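Local structure of probable secreted solute-binding lipoprotein (Streptomyces coelicolor, 3I3V) at residues I143-T146 and G147-I151; A129-R132 and A133-D136; L177-Q180 and I181-F185; G204-L207 and G208-F212. The protein probably works outside the membrane as a lipid-tethered solute-binding protein that captures a solute for uptake by a transporter. All blocks are in the same frame, centred on the assembly; numbering follows the deposited sequence.

Contact 1 (I143-T146 and G147-I151)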
loop_
_atom_site.group_PDB
_atom_site.type_symbol
_atom_site.label_atom_id
_atom_site.label_comp_id
_atom_site.label_asym_id
_atom_site.label_seq_id
_atom_site.Cartn_x
_atom_site.Cartn_y
_atom_site.Cartn_z
ATOM N N ILE C 143 49.784 42.264 5.541
ATOM C CA ILE C 143 50.758 41.189 5.658
ATOM C C ILE C 143 51.285 40.904 4.250
ATOM O O ILE C 143 50.510 40.755 3.309
ATOM C CB ILE C 143 50.148 39.889 6.283
ATOM C CG1 ILE C 143 49.526 39.000 5.203
ATOM C CG2 ILE C 143 49.112 40.253 7.329
ATOM C CD1 ILE C 143 49.028 37.646 5.722
ATOM N N PRO C 144 52.616 40.843 4.089
ATOM C CA PRO C 144 53.239 40.581 2.784
ATOM C C PRO C 144 52.780 39.297 2.094
ATOM O O PRO C 144 52.706 38.243 2.714
ATOM C CB PRO C 144 54.736 40.566 3.111
ATOM C CG PRO C 144 54.768 40.101 4.539
ATOM C CD PRO C 144 53.633 40.887 5.153
ATOM N N THR C 145 52.484 39.402 0.803
ATOM C CA THR C 145 52.034 38.273 -0.003
ATOM C C THR C 145 53.088 37.883 -1.040
ATOM O O THR C 145 53.091 36.767 -1.556
ATOM C CB THR C 145 50.720 38.640 -0.712
ATOM O OG1 THR C 145 49.662 38.647 0.253
ATOM C CG2 THR C 145 50.392 37.659 -1.822
ATOM N N THR C 146 53.986 38.807 -1.347
ATOM C CA THR C 146 55.015 38.546 -2.336
ATOM C C THR C 146 56.402 38.801 -1.773
ATOM O O THR C 146 56.570 39.541 -0.799
ATOM C CB THR C 146 54.816 39.432 -3.571
ATOM O OG1 THR C 146 54.748 40.805 -3.161
ATOM C CG2 THR C 146 53.522 39.059 -4.298
ATOM N N GLY C 147 57.389 38.167 -2.398
ATOM C CA GLY C 147 58.761 38.316 -1.966
ATOM C C GLY C 147 59.181 39.766 -1.877
ATOM O O GLY C 147 59.903 40.148 -0.954
ATOM N N ASP C 148 58.740 40.576 -2.837
ATOM C CA ASP C 148 59.077 41.998 -2.831
ATOM C C ASP C 148 58.480 42.705 -1.624
ATOM O O ASP C 148 59.143 43.509 -0.978
ATOM C CB ASP C 148 58.585 42.685 -4.106
ATOM C CG ASP C 148 59.424 42.341 -5.307
ATOM O OD1 ASP C 148 60.618 42.019 -5.122
ATOM O OD2 ASP C 148 58.893 42.402 -6.436
ATOM N N GLN C 149 57.224 42.409 -1.319
ATOM C CA GLN C 149 56.571 43.035 -0.173
ATOM C C GLN C 149 57.207 42.557 1.133
ATOM O O GLN C 149 57.388 43.347 2.063
ATOM C CB GLN C 149 55.076 42.716 -0.176
ATOM C CG GLN C 149 54.342 43.244 -1.393
ATOM C CD GLN C 149 52.914 42.725 -1.487
ATOM O OE1 GLN C 149 52.492 41.881 -0.692
ATOM N NE2 GLN C 149 52.168 43.222 -2.472
ATOM N N LEU C 150 57.551 41.270 1.196
ATOM C CA LEU C 150 58.168 40.711 2.393
ATOM C C LEU C 150 59.466 41.438 2.675
ATOM O O LEU C 150 59.746 41.810 3.810
ATOM C CB LEU C 150 58.453 39.218 2.218
ATOM C CG LEU C 150 59.190 38.500 3.362
ATOM C CD1 LEU C 150 58.406 38.608 4.668
ATOM C CD2 LEU C 150 59.390 37.039 2.987
ATOM N N ILE C 151 60.267 41.635 1.636
ATOM C CA ILE C 151 61.527 42.330 1.811
ATOM C C ILE C 151 61.277 43.753 2.288
ATOM O O ILE C 151 61.963 44.234 3.189
ATOM C CB ILE C 151 62.334 42.382 0.507
ATOM C CG1 ILE C 151 62.672 40.962 0.050
ATOM C CG2 ILE C 151 63.610 43.187 0.724
ATOM C CD1 ILE C 151 63.567 40.914 -1.170
#
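A capping box starts helix 147-159, with T146 at the N-cap and Q149 three residues further on. The first half of the box runs from Q149 N to T146 OG1 and is weak, at 3.5 Å. T146 holds its hydroxyl between its own backbone N and carbonyl carbon (chi1 54°), which turns OG1 back over the first turn and sets it 3.0 Å from Q149 CG, so the two side chains are tightly packed where they cross. Q149 answers with its amide. Its chain leaves the backbone beside N and then runs extended, carrying OE1 back past T146 to the loop. There Q149 OE1 takes a nearly straight bond from T145 N (2.9 Å, 169° at the hydrogen) and a weak one from T146 N at 3.5 Å. The T146 N bond is the reciprocal half of the box; the stronger one to T145 N extends it one residue into the loop. T146 O begins the regular helical pattern by accepting from L150 N at 2.8 Å. On the inner side, P144 folds its ring against the same turn: P144 CB lies 3.5 Å from L150 N, and P144 CG meets L150 CD1 at 3.9 Å. L270 bonds through its backbone to T145 and G147, while L150 continues inward onto W268 and L215.

Contact 2 (A129-R132 and A133-D136)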
loop_
_atom_site.group_PDB
_atom_site.type_symbol
_atom_site.label_atom_id
_atom_site.label_comp_id
_atom_site.label_asym_id
_atom_site.label_seq_id
_atom_site.Cartn_x
_atom_site.Cartn_y
_atom_site.Cartn_z
ATOM N N ALA C 129 52.988 32.962 10.981
ATOM C CA ALA C 129 52.299 33.886 11.872
ATOM C C ALA C 129 52.911 35.284 11.747
ATOM O O ALA C 129 54.136 35.434 11.759
ATOM C CB ALA C 129 52.404 33.390 13.312
ATOM N N TYR C 130 52.046 36.293 11.625
ATOM C CA TYR C 130 52.451 37.695 11.485
ATOM C C TYR C 130 51.897 38.539 12.635
ATOM O O TYR C 130 50.685 38.619 12.834
ATOM C CB TYR C 130 51.927 38.266 10.160
ATOM C CG TYR C 130 52.426 37.549 8.919
ATOM C CD1 TYR C 130 53.535 38.013 8.221
ATOM C CD2 TYR C 130 51.782 36.405 8.444
ATOM C CE1 TYR C 130 53.994 37.362 7.080
ATOM C CE2 TYR C 130 52.235 35.748 7.305
ATOM C CZ TYR C 130 53.340 36.233 6.628
ATOM O OH TYR C 130 53.788 35.597 5.496
ATOM N N ASN C 131 52.789 39.168 13.389
ATOM C CA ASN C 131 52.384 40.007 14.510
ATOM C C ASN C 131 51.946 41.379 13.967
ATOM O O ASN C 131 52.768 42.163 13.499
ATOM C CB ASN C 131 53.560 40.131 15.496
ATOM C CG ASN C 131 53.234 40.999 16.704
ATOM O OD1 ASN C 131 53.851 40.863 17.762
ATOM N ND2 ASN C 131 52.277 41.907 16.546
ATOM N N ARG C 132 50.645 41.653 14.017
ATOM C CA ARG C 132 50.092 42.912 13.512
ATOM C C ARG C 132 50.525 44.145 14.287
ATOM O O ARG C 132 50.861 45.171 13.701
ATOM C CB ARG C 132 48.569 42.845 13.495
ATOM C CG ARG C 132 47.991 42.330 12.202
ATOM C CD ARG C 132 48.163 43.351 11.104
ATOM N NE ARG C 132 47.498 42.934 9.876
ATOM C CZ ARG C 132 47.469 43.662 8.771
ATOM N NH1 ARG C 132 48.072 44.842 8.747
ATOM N NH2 ARG C 132 46.842 43.213 7.693
ATOM N N ALA C 133 50.498 44.052 15.608
ATOM C CA ALA C 133 50.902 45.173 16.437
ATOM C C ALA C 133 52.270 45.669 15.989
ATOM O O ALA C 133 52.501 46.873 15.894
ATOM C CB ALA C 133 50.952 44.755 17.894
ATOM N N LEU C 134 53.178 44.742 15.702
ATOM C CA LEU C 134 54.521 45.119 15.275
ATOM C C LEU C 134 54.580 45.589 13.819
ATOM O O LEU C 134 55.380 46.460 13.482
ATOM C CB LEU C 134 55.495 43.960 15.517
ATOM C CG LEU C 134 55.919 43.730 16.978
ATOM C CD1 LEU C 134 56.854 44.829 17.434
ATOM C CD2 LEU C 134 54.691 43.699 17.874
ATOM N N LEU C 135 53.743 45.020 12.954
ATOM C CA LEU C 135 53.723 45.443 11.558
ATOM C C LEU C 135 53.167 46.866 11.502
ATOM O O LEU C 135 53.550 47.660 10.636
ATOM C CB LEU C 135 52.857 44.512 10.700
ATOM C CG LEU C 135 53.386 43.102 10.395
ATOM C CD1 LEU C 135 52.407 42.367 9.486
ATOM C CD2 LEU C 135 54.757 43.197 9.744
ATOM N N ASP C 136 52.270 47.182 12.437
ATOM C CA ASP C 136 51.672 48.508 12.517
ATOM C C ASP C 136 52.699 49.533 12.989
ATOM O O ASP C 136 52.794 50.615 12.414
ATOM C CB ASP C 136 50.468 48.517 13.469
ATOM C CG ASP C 136 49.199 47.960 12.827
ATOM O OD1 ASP C 136 49.115 47.890 11.581
ATOM O OD2 ASP C 136 48.266 47.608 13.577
#
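N131 O and L135 N make a backbone bond that joins the end of strand 122-131 to the helix after it, 3.1 Å long with the donor in the carbonyl plane. N131 is the N-cap residue, and L135 CG lies 3.3 Å from N131 O, an apolar branch beside a polar atom already in use. One residue on, R132 O accepts from D136 N at 2.8 Å. D136 OD1 sits near the plane of the R132 guanidinium, at its edge, but 4.3 Å from R132 NH1, too far for a salt bridge; its charge may still favour the arginine from a distance. R132 finds its partners outside: NE forms a salt bridge with E264 and NH1 bonds to the carbonyl of D141, the chain bending at chi2 (-71°) on its way to them. Y130 likewise sends its hydroxyl to G267 O, while Y130 CB touches L135 CD1 at 4.2 Å. Backbone bonds place the strand between two neighbours, A129 and N131 pairing with Q245 and A243 of strand 242-246 and Y130 with E264 of strand 263-266, and helix 132-138 leaves directly from that sheet.

Contact 3 (L177-Q180 and I181-F185)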
loop_
_atom_site.group_PDB
_atom_site.type_symbol
_atom_site.label_atom_id
_atom_site.label_comp_id
_atom_site.label_asym_id
_atom_site.label_seq_id
_atom_site.Cartn_x
_atom_site.Cartn_y
_atom_site.Cartn_z
ATOM N N LEU C 177 62.056 25.493 7.174
ATOM C CA LEU C 177 61.681 26.755 6.528
ATOM C C LEU C 177 62.435 26.927 5.212
ATOM O O LEU C 177 61.862 27.388 4.223
ATOM C CB LEU C 177 61.983 27.953 7.437
ATOM C CG LEU C 177 61.008 29.151 7.416
ATOM C CD1 LEU C 177 61.802 30.428 7.647
ATOM C CD2 LEU C 177 60.261 29.244 6.098
ATOM N N LEU C 178 63.716 26.551 5.201
ATOM C CA LEU C 178 64.544 26.645 3.994
ATOM C C LEU C 178 63.960 25.747 2.913
ATOM O O LEU C 178 63.882 26.124 1.743
ATOM C CB LEU C 178 65.981 26.182 4.280
ATOM C CG LEU C 178 67.155 26.607 3.374
ATOM C CD1 LEU C 178 68.042 25.404 3.164
ATOM C CD2 LEU C 178 66.693 27.168 2.029
ATOM N N ALA C 179 63.558 24.548 3.314
ATOM C CA ALA C 179 62.984 23.581 2.389
ATOM C C ALA C 179 61.636 24.060 1.873
ATOM O O ALA C 179 61.266 23.782 0.737
ATOM C CB ALA C 179 62.838 22.215 3.075
ATOM N N GLN C 180 60.895 24.782 2.705
ATOM C CA GLN C 180 59.596 25.299 2.289
ATOM C C GLN C 180 59.780 26.426 1.266
ATOM O O GLN C 180 59.094 26.479 0.240
ATOM C CB GLN C 180 58.814 25.809 3.509
ATOM C CG GLN C 180 57.777 26.866 3.164
ATOM C CD GLN C 180 56.826 27.161 4.298
ATOM O OE1 GLN C 180 57.071 26.797 5.455
ATOM N NE2 GLN C 180 55.732 27.842 3.975
ATOM N N ILE C 181 60.716 27.329 1.551
ATOM C CA ILE C 181 60.986 28.444 0.651
ATOM C C ILE C 181 61.515 27.887 -0.675
ATOM O O ILE C 181 61.059 28.294 -1.746
ATOM C CB ILE C 181 61.998 29.443 1.290
ATOM C CG1 ILE C 181 61.410 29.980 2.611
ATOM C CG2 ILE C 181 62.266 30.614 0.342
ATOM C CD1 ILE C 181 62.352 30.820 3.457
ATOM N N ILE C 182 62.453 26.946 -0.617
ATOM C CA ILE C 182 62.971 26.363 -1.852
ATOM C C ILE C 182 61.800 25.749 -2.628
ATOM O O ILE C 182 61.805 25.703 -3.852
ATOM C CB ILE C 182 64.047 25.263 -1.570
ATOM C CG1 ILE C 182 65.361 25.917 -1.133
ATOM C CG2 ILE C 182 64.256 24.377 -2.814
ATOM C CD1 ILE C 182 66.447 24.923 -0.786
ATOM N N GLN C 183 60.783 25.294 -1.911
ATOM C CA GLN C 183 59.630 24.686 -2.566
ATOM C C GLN C 183 58.708 25.695 -3.223
ATOM O O GLN C 183 57.619 25.342 -3.671
ATOM C CB GLN C 183 58.831 23.834 -1.577
ATOM C CG GLN C 183 59.406 22.441 -1.364
ATOM C CD GLN C 183 58.665 21.675 -0.288
ATOM O OE1 GLN C 183 59.017 21.742 0.888
ATOM N NE2 GLN C 183 57.620 20.954 -0.686
ATOM N N THR C 184 59.130 26.951 -3.276
ATOM C CA THR C 184 58.311 27.963 -3.921
ATOM C C THR C 184 58.192 27.589 -5.400
ATOM O O THR C 184 57.193 27.893 -6.049
ATOM C CB THR C 184 58.953 29.361 -3.805
ATOM O OG1 THR C 184 59.083 29.718 -2.420
ATOM C CG2 THR C 184 58.090 30.409 -4.522
ATOM N N PHE C 185 59.218 26.907 -5.911
ATOM C CA PHE C 185 59.282 26.488 -7.311
ATOM C C PHE C 185 59.323 24.971 -7.495
ATOM O O PHE C 185 59.957 24.471 -8.421
ATOM C CB PHE C 185 60.522 27.093 -7.971
ATOM C CG PHE C 185 60.556 28.599 -7.949
ATOM C CD1 PHE C 185 59.764 29.343 -8.824
ATOM C CD2 PHE C 185 61.387 29.274 -7.063
ATOM C CE1 PHE C 185 59.807 30.740 -8.813
ATOM C CE2 PHE C 185 61.434 30.665 -7.043
ATOM C CZ PHE C 185 60.644 31.400 -7.922
HETATM O O HOH W 1 57.347 28.418 -0.420
#
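Q180 O has two partners near the end of helix 172-182: Q183 N reaches it at 3.0 Å in a weak bond, and a water donates to it at 2.7 Å. The same water donates to T184 OG1 at 3.0 Å, bridging the helical carbonyl to the threonine one turn later. T184 in turn bends back on I181 O, which receives both its backbone N and its hydroxyl; the hydroxyl stands beside the backbone N (chi1 -61°) and so meets a lone pair in the carbonyl plane. Q183 N also reaches A179 O, again weakly, so its N-H is shared between the fourth and third residues back. Earlier in the turn the bonds are regular, I181 N to L177 O and I182 N to L178 O, both 2.9 Å. Two apolar pairs run over these bonds. L177 CD2 packs on I181 CD1 at 3.7 Å and L178 CD2 on I182 CD1 at 3.6 Å, the side chains crossing at a slant in each case. Q180 extends on the side away from L178, where its NE2 bonds to T280 OG1. L178 and I182 face F212 and I209 of helix 203-217, while A179 and I182 meet Y195 of helix 188-197. The arrangement is that of a buried helix passing from alpha-helical to 3-10 hydrogen bonding at its C-terminal end, inside a lobe of the solute-binding protein.

Contact 4 (G204-L207 and G208-F212)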
loop_
_atom_site.group_PDB
_atom_site.type_symbol
_atom_site.label_atom_id
_atom_site.label_comp_id
_atom_site.label_asym_id
_atom_site.label_seq_id
_atom_site.Cartn_x
_atom_site.Cartn_y
_atom_site.Cartn_z
ATOM N N GLY C 204 63.794 23.745 -10.517
ATOM C CA GLY C 204 62.941 24.227 -9.444
ATOM C C GLY C 204 63.703 24.516 -8.163
ATOM O O GLY C 204 63.473 25.541 -7.518
ATOM N N ALA C 205 64.602 23.613 -7.783
ATOM C CA ALA C 205 65.402 23.797 -6.576
ATOM C C ALA C 205 66.408 24.928 -6.764
ATOM O O ALA C 205 66.754 25.631 -5.819
ATOM C CB ALA C 205 66.136 22.509 -6.233
ATOM N N ARG C 206 66.880 25.090 -7.996
ATOM C CA ARG C 206 67.854 26.127 -8.316
ATOM C C ARG C 206 67.184 27.486 -8.147
ATOM O O ARG C 206 67.730 28.390 -7.516
ATOM C CB ARG C 206 68.354 25.938 -9.754
ATOM C CG ARG C 206 69.646 26.671 -10.101
ATOM C CD ARG C 206 69.389 27.943 -10.901
ATOM N NE ARG C 206 70.426 28.151 -11.913
ATOM C CZ ARG C 206 70.432 29.143 -12.802
ATOM N NH1 ARG C 206 69.451 30.041 -12.814
ATOM N NH2 ARG C 206 71.418 29.231 -13.691
ATOM N N LEU C 207 65.985 27.611 -8.699
ATOM C CA LEU C 207 65.224 28.848 -8.602
ATOM C C LEU C 207 64.915 29.165 -7.136
ATOM O O LEU C 207 65.150 30.286 -6.670
ATOM C CB LEU C 207 63.927 28.727 -9.411
ATOM C CG LEU C 207 64.139 28.760 -10.933
ATOM C CD1 LEU C 207 62.831 28.479 -11.669
ATOM C CD2 LEU C 207 64.693 30.125 -11.329
ATOM N N GLY C 208 64.404 28.165 -6.418
ATOM C CA GLY C 208 64.063 28.332 -5.013
ATOM C C GLY C 208 65.244 28.756 -4.163
ATOM O O GLY C 208 65.099 29.560 -3.238
ATOM N N ILE C 209 66.418 28.214 -4.476
ATOM C CA ILE C 209 67.631 28.550 -3.741
ATOM C C ILE C 209 68.013 30.000 -4.030
ATOM O O ILE C 209 68.588 30.668 -3.175
ATOM C CB ILE C 209 68.804 27.613 -4.114
ATOM C CG1 ILE C 209 68.514 26.191 -3.618
ATOM C CG2 ILE C 209 70.086 28.133 -3.509
ATOM C CD1 ILE C 209 69.655 25.206 -3.829
ATOM N N GLU C 210 67.688 30.480 -5.233
ATOM C CA GLU C 210 67.980 31.869 -5.593
ATOM C C GLU C 210 67.041 32.730 -4.765
ATOM O O GLU C 210 67.462 33.660 -4.077
ATOM C CB GLU C 210 67.691 32.154 -7.074
ATOM C CG GLU C 210 68.596 31.486 -8.095
ATOM C CD GLU C 210 68.235 31.887 -9.532
ATOM O OE1 GLU C 210 68.812 31.304 -10.476
ATOM O OE2 GLU C 210 67.377 32.789 -9.713
ATOM N N TYR C 211 65.756 32.404 -4.843
ATOM C CA TYR C 211 64.749 33.142 -4.110
ATOM C C TYR C 211 65.171 33.233 -2.650
ATOM O O TYR C 211 65.234 34.321 -2.082
ATOM C CB TYR C 211 63.386 32.456 -4.252
ATOM C CG TYR C 211 62.271 33.174 -3.526
ATOM C CD1 TYR C 211 62.214 34.575 -3.505
ATOM C CD2 TYR C 211 61.263 32.458 -2.865
ATOM C CE1 TYR C 211 61.183 35.244 -2.843
ATOM C CE2 TYR C 211 60.228 33.116 -2.205
ATOM C CZ TYR C 211 60.196 34.508 -2.198
ATOM O OH TYR C 211 59.184 35.157 -1.535
ATOM N N PHE C 212 65.484 32.092 -2.051
ATOM C CA PHE C 212 65.909 32.071 -0.659
ATOM C C PHE C 212 67.088 32.998 -0.406
ATOM O O PHE C 212 67.077 33.777 0.542
ATOM C CB PHE C 212 66.313 30.662 -0.235
ATOM C CG PHE C 212 66.891 30.597 1.145
ATOM C CD1 PHE C 212 66.062 30.571 2.259
ATOM C CD2 PHE C 212 68.271 30.606 1.332
ATOM C CE1 PHE C 212 66.593 30.555 3.543
ATOM C CE2 PHE C 212 68.816 30.592 2.612
ATOM C CZ PHE C 212 67.974 30.565 3.723
HETATM O O HOH W 2 64.709 32.603 -8.424
#
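E210 lays its extended side chain back across R206, with E210 CG 3.3 Å from R206 O and E210 OE1 3.4 Å from R206 CD. The carboxylate then meets the guanidinium in a salt bridge, R206 NH1 to E210 OE1 at 2.7 Å, yet the pair is poorly aimed: the angle at the hydrogen is 116°, a weak hydrogen bond, and the two planes stand 39° apart. R206 gets there by leaving its backbone with CG opposite N (chi1 -163°) and bending at both of the next torsions, so the guanidinium comes up alongside the acid instead of pointing off the helix. The other carboxylate oxygen, E210 OE2, receives a water at 3.0 Å. That water also donates to L207 O, tying the glutamate to the backbone one turn behind it. This is a salt bridge with i to i+4 spacing on the outer face of helix 203-217. L207 O takes three partners: Y211 N in a nearly straight bond at 2.9 Å, E210 N weakly, and the water. G208 N binds G204 O at 3.0 Å, a glycine at each end of that bond. The inward side of the same turns is mostly apolar. I209 rests on I182 of helix 172-182 and on P383 and V386 of helix 383-392, F212 packs on L178 and I181 and meets the ring of F377 edge-to-face, and Y211 touches T184 and F185, its hydroxyl reaching P269 O in a weak hydrogen bond.

How the contacts relate
All four contacts are local and follow one another along the chain in the order 2, 1, 3, 4. Contact 2 ends a strand of the mixed sheet and starts helix 132-138; contact 1, its centre 13 Å away, starts the next helix, and Y130 and R132 touch P144 and I143 between them. Contacts 3 and 4 lie on neighbouring helices with centres only 8 Å apart, F185 packing against L207 and G208 and L178 against F212. Contact 2 stays about 8 Å or more from contacts 3 and 4 at the nearest atoms. Strand 122-131 thus leads into two successive helix starts, and Y211 of contact 4, against G147 of contact 1, joins them to the packed helix pair.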